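Side-chain contacts in DNA protection during starvation protein (Mycobacterium smegmatis, PDB 2YW6), which forms a hollow dodecamer that probably protects DNA from oxidative damage by oxidising iron(II) with hydrogen peroxide and storing it as ferric mineral: residues Ser15-Ala18 with Asp19-Lys23; Glu98-Thr101 with Val102-Leu106. All blocks are in the same frame, centred on the assembly; numbering follows the deposited sequence.

Contact 1. Residues Ser15-Ala18 with Asp19-Lys23; sequences SDVA and DLLQK
Ser15, Asp16 and Asp19 are joined on the outer side of helix 12-41 by one water molecule. The water donates to OD1 of Asp19, with its oxygen 3.0 Å from that atom, and more weakly to OD1 of Asp16; it also bonds OG of Ser15. Asp19 meets it because CG stands beside its own backbone N (chi1 -68°), which swings the carboxylate back over the preceding turn. There OD2 of Asp19 lies 3.1 Å from O of Ser15, but both are acceptors and the approach is no bond. Asp16 OD1 and Asp19 OD1 are 5.2 Å apart, like charges not in contact, and the shared water probably eases their repulsion.

The backbone pairing is the i to i+4 ladder of an alpha helix. Leu21 N donates to O of Val17 over 2.9 Å. Leu20 N reaches O of Asp16 at 3.2 Å, and Asp19 N and Gln22 N complete the run at Ser15 and Ala18. This is the start of the first long helix of the ferritin-like four-helix bundle, and its inner side turns to the other helices.

Apolar contact within the segment is sparse: CG1 of Val17 and CD1 of Leu21 approach to 4.4 Å, one turn apart. Both are buried by outside partners, Val17 against Leu127 and Leu130, Leu21 against Arg71, Ile72 and Leu75 of helix 47-75. Leu21 is about 9 Å, side chain to side chain, from Glu70, a probable iron ligand. The side chain of Gln22, bent at chi2 (63°), runs off from 15-18, its amide bonding Lys80 N through OE1 and, weakly, Asp89 OD1 through NE2.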
loop_
_atom_site.group_PDB
_atom_site.type_symbol
_atom_site.label_atom_id
_atom_site.label_comp_id
_atom_site.label_asym_id
_atom_site.label_seq_id
_atom_site.Cartn_x
_atom_site.Cartn_y
_atom_site.Cartn_z
ATOM N N SER B 15 -27.117 -7.544 -32.799
ATOM C CA SER B 15 -26.177 -7.757 -33.890
ATOM C C SER B 15 -25.655 -6.402 -34.366
ATOM O O SER B 15 -24.450 -6.202 -34.496
ATOM C CB SER B 15 -26.868 -8.481 -35.046
ATOM O OG SER B 15 -25.971 -8.690 -36.121
ATOM N N ASP B 16 -26.580 -5.477 -34.606
ATOM C CA ASP B 16 -26.253 -4.128 -35.070
ATOM C C ASP B 16 -25.379 -3.372 -34.072
ATOM O O ASP B 16 -24.439 -2.675 -34.454
ATOM C CB ASP B 16 -27.546 -3.336 -35.328
ATOM C CG ASP B 16 -28.374 -3.918 -36.464
ATOM O OD1 ASP B 16 -27.847 -4.020 -37.588
ATOM O OD2 ASP B 16 -29.552 -4.268 -36.233
ATOM N N VAL B 17 -25.702 -3.492 -32.791
ATOM C CA VAL B 17 -24.925 -2.825 -31.761
ATOM C C VAL B 17 -23.517 -3.427 -31.761
ATOM O O VAL B 17 -22.511 -2.708 -31.713
ATOM C CB VAL B 17 -25.545 -3.038 -30.371
ATOM C CG1 VAL B 17 -24.774 -2.248 -29.333
ATOM C CG2 VAL B 17 -27.003 -2.628 -30.381
ATOM N N ALA B 18 -23.464 -4.757 -31.822
ATOM C CA ALA B 18 -22.201 -5.486 -31.819
ATOM C C ALA B 18 -21.282 -4.982 -32.932
ATOM O O ALA B 18 -20.066 -4.890 -32.745
ATOM C CB ALA B 18 -22.458 -7.004 -31.965
ATOM N N ASP B 19 -21.860 -4.644 -34.079
ATOM C CA ASP B 19 -21.076 -4.127 -35.195
ATOM C C ASP B 19 -20.527 -2.740 -34.869
ATOM O O ASP B 19 -19.343 -2.464 -35.091
ATOM C CB ASP B 19 -21.928 -4.078 -36.457
ATOM C CG ASP B 19 -22.280 -5.454 -36.958
ATOM O OD1 ASP B 19 -22.923 -5.561 -38.017
ATOM O OD2 ASP B 19 -21.907 -6.437 -36.287
ATOM N N LEU B 20 -21.391 -1.873 -34.345
ATOM C CA LEU B 20 -20.983 -0.529 -33.965
ATOM C C LEU B 20 -19.788 -0.605 -33.032
ATOM O O LEU B 20 -18.832 0.159 -33.178
ATOM C CB LEU B 20 -22.107 0.191 -33.232
ATOM C CG LEU B 20 -23.129 0.995 -34.017
ATOM C CD1 LEU B 20 -24.058 1.702 -33.028
ATOM C CD2 LEU B 20 -22.424 2.009 -34.880
ATOM N N LEU B 21 -19.850 -1.524 -32.065
ATOM C CA LEU B 21 -18.763 -1.673 -31.101
ATOM C C LEU B 21 -17.458 -2.156 -31.732
ATOM O O LEU B 21 -16.379 -1.702 -31.350
ATOM C CB LEU B 21 -19.172 -2.601 -29.957
ATOM C CG LEU B 21 -20.240 -2.030 -29.022
ATOM C CD1 LEU B 21 -20.622 -3.085 -27.994
ATOM C CD2 LEU B 21 -19.717 -0.758 -28.341
ATOM N N GLN B 22 -17.554 -3.065 -32.695
ATOM C CA GLN B 22 -16.357 -3.566 -33.357
ATOM C C GLN B 22 -15.592 -2.403 -33.979
ATOM O O GLN B 22 -14.361 -2.352 -33.915
ATOM C CB GLN B 22 -16.725 -4.573 -34.442
ATOM C CG GLN B 22 -15.528 -5.092 -35.198
ATOM C CD GLN B 22 -14.573 -5.848 -34.299
ATOM O OE1 GLN B 22 -14.964 -6.820 -33.650
ATOM N NE2 GLN B 22 -13.316 -5.409 -34.254
ATOM N N LYS B 23 -16.324 -1.486 -34.604
ATOM C CA LYS B 23 -15.711 -0.304 -35.205
ATOM C C LYS B 23 -14.931 0.405 -34.101
ATOM O O LYS B 23 -13.763 0.748 -34.266
ATOM C CB LYS B 23 -16.780 0.667 -35.740
ATOM C CG LYS B 23 -17.201 0.465 -37.179
ATOM C CD LYS B 23 -18.001 -0.795 -37.350
ATOM C CE LYS B 23 -18.560 -0.893 -38.759
ATOM N NZ LYS B 23 -19.553 -2.003 -38.873
HETATM O O HOH W 1 -25.768 -6.578 -38.182
#

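Contact 2. Residues Glu98-Thr101 with Val102-Leu106; sequences ERDT and VQAHL
His105 holds CG beside its backbone N (chi1 -79°) and turns its ring at chi2 -64°, which carries NE2 out of the helix to the carbonyl of Glu98. The NE2 to Glu98 O distance is 2.6 Å, but the N-H points poorly, at 125°, and the bond is weak although the oxygen lies at the ring edge, near its plane. The stronger hold is at ND1, bonded to Tyr95 OH; the NE2 bonds to Glu98 O and Asn41 O are weak, but together the three would limit the ring's rotation.

Asp100 crosses the same corner: its CB sits 3.5 Å from NE2 of His105, and its OD1 rests 3.5 Å from CB of Ala104. OD2 of Asp100 accepts a weak bond from Thr101 N at 2.9 Å.

The helix opens with a backbone bond from His105 N to Thr101 O, 3.2 Å long. Thr101 is the N-cap residue; its OG1 stands between backbone N and carbonyl carbon and comes to 3.6 Å from Ala104 N. The whole is a strand-to-helix junction, where the short strand 100-101, paired with 42-43, leads into helix 102-127 of the ferritin-like bundle.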
loop_
_atom_site.group_PDB
_atom_site.type_symbol
_atom_site.label_atom_id
_atom_site.label_comp_id
_atom_site.label_asym_id
_atom_site.label_seq_id
_atom_site.Cartn_x
_atom_site.Cartn_y
_atom_site.Cartn_z
ATOM N N GLU B 98 6.799 10.558 -37.711
ATOM C CA GLU B 98 7.775 9.746 -36.991
ATOM C C GLU B 98 8.589 10.549 -35.993
ATOM O O GLU B 98 8.027 11.321 -35.224
ATOM C CB GLU B 98 8.672 9.039 -37.995
ATOM C CG GLU B 98 7.926 7.960 -38.753
ATOM C CD GLU B 98 8.553 7.638 -40.088
ATOM O OE1 GLU B 98 9.780 7.403 -40.135
ATOM O OE2 GLU B 98 7.812 7.610 -41.092
ATOM N N ARG B 99 9.901 10.353 -35.981
ATOM C CA ARG B 99 10.765 11.104 -35.067
ATOM C C ARG B 99 10.368 12.565 -35.319
ATOM O O ARG B 99 10.453 13.036 -36.453
ATOM C CB ARG B 99 12.227 10.885 -35.458
ATOM C CG ARG B 99 13.260 11.348 -34.450
ATOM C CD ARG B 99 13.761 10.165 -33.646
ATOM N NE ARG B 99 15.053 10.411 -33.012
ATOM C CZ ARG B 99 15.770 9.470 -32.406
ATOM N NH1 ARG B 99 15.319 8.223 -32.355
ATOM N NH2 ARG B 99 16.939 9.771 -31.851
ATOM N N ASP B 100 9.920 13.288 -34.302
ATOM C CA ASP B 100 9.522 14.668 -34.546
ATOM C C ASP B 100 9.264 15.429 -33.257
ATOM O O ASP B 100 9.364 14.872 -32.169
ATOM C CB ASP B 100 8.278 14.698 -35.449
ATOM C CG ASP B 100 8.334 15.811 -36.485
ATOM O OD1 ASP B 100 7.580 15.754 -37.477
ATOM O OD2 ASP B 100 9.134 16.749 -36.309
ATOM N N THR B 101 8.933 16.708 -33.383
ATOM C CA THR B 101 8.688 17.561 -32.226
ATOM C C THR B 101 7.281 17.435 -31.652
ATOM O O THR B 101 6.412 16.763 -32.222
ATOM C CB THR B 101 8.934 19.051 -32.568
ATOM O OG1 THR B 101 8.011 19.474 -33.581
ATOM C CG2 THR B 101 10.350 19.251 -33.069
ATOM N N VAL B 102 7.081 18.104 -30.520
ATOM C CA VAL B 102 5.810 18.121 -29.819
ATOM C C VAL B 102 4.734 18.831 -30.636
ATOM O O VAL B 102 3.566 18.426 -30.619
ATOM C CB VAL B 102 5.979 18.819 -28.435
ATOM C CG1 VAL B 102 4.629 19.188 -27.834
ATOM C CG2 VAL B 102 6.734 17.896 -27.494
ATOM N N GLN B 103 5.124 19.880 -31.351
ATOM C CA GLN B 103 4.175 20.639 -32.154
ATOM C C GLN B 103 3.555 19.761 -33.236
ATOM O O GLN B 103 2.336 19.698 -33.375
ATOM C CB GLN B 103 4.871 21.839 -32.807
ATOM C CG GLN B 103 5.812 22.615 -31.891
ATOM C CD GLN B 103 5.248 22.822 -30.496
ATOM O OE1 GLN B 103 5.185 21.889 -29.695
ATOM N NE2 GLN B 103 4.829 24.049 -30.199
ATOM N N ALA B 104 4.410 19.079 -33.992
ATOM C CA ALA B 104 3.981 18.207 -35.078
ATOM C C ALA B 104 3.122 17.045 -34.607
ATOM O O ALA B 104 2.038 16.803 -35.150
ATOM C CB ALA B 104 5.196 17.678 -35.836
ATOM N N HIS B 105 3.602 16.320 -33.603
ATOM C CA HIS B 105 2.836 15.191 -33.098
ATOM C C HIS B 105 1.523 15.620 -32.460
ATOM O O HIS B 105 0.498 14.950 -32.631
ATOM C CB HIS B 105 3.659 14.374 -32.097
ATOM C CG HIS B 105 4.655 13.461 -32.739
ATOM N ND1 HIS B 105 4.289 12.406 -33.550
ATOM C CD2 HIS B 105 6.012 13.452 -32.701
ATOM C CE1 HIS B 105 5.372 11.788 -33.980
ATOM N NE2 HIS B 105 6.433 12.400 -33.482
ATOM N N LEU B 106 1.521 16.731 -31.737
ATOM C CA LEU B 106 0.273 17.143 -31.112
ATOM C C LEU B 106 -0.771 17.562 -32.138
ATOM O O LEU B 106 -1.944 17.209 -32.017
ATOM C CB LEU B 106 0.538 18.238 -30.074
ATOM C CG LEU B 106 0.632 17.669 -28.643
ATOM C CD1 LEU B 106 1.352 16.324 -28.600
ATOM C CD2 LEU B 106 1.353 18.665 -27.776
#

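How the contacts relate
From the N terminus, contact 1 comes first, within the opening turns of helix 12-41; contact 2 follows much later, where strand 100-101 enters helix 102-127. Each is made by adjoining segments, so neither closes a loop, and the two are in series, neither nesting nor crossing. Their centres are about 33 Å apart, on opposite sides of the chain's centre. Contact 1 rests on helices 47-75 and 102-127; contact 2 joins the end of helix 12-41, at Asn41, to helices 47-75 and 132-155. The assembly relates them: Lys80 bonds Gln22 of contact 1 through its backbone N, and Lys80 of a neighbouring subunit forms a salt bridge with Glu98 of contact 2.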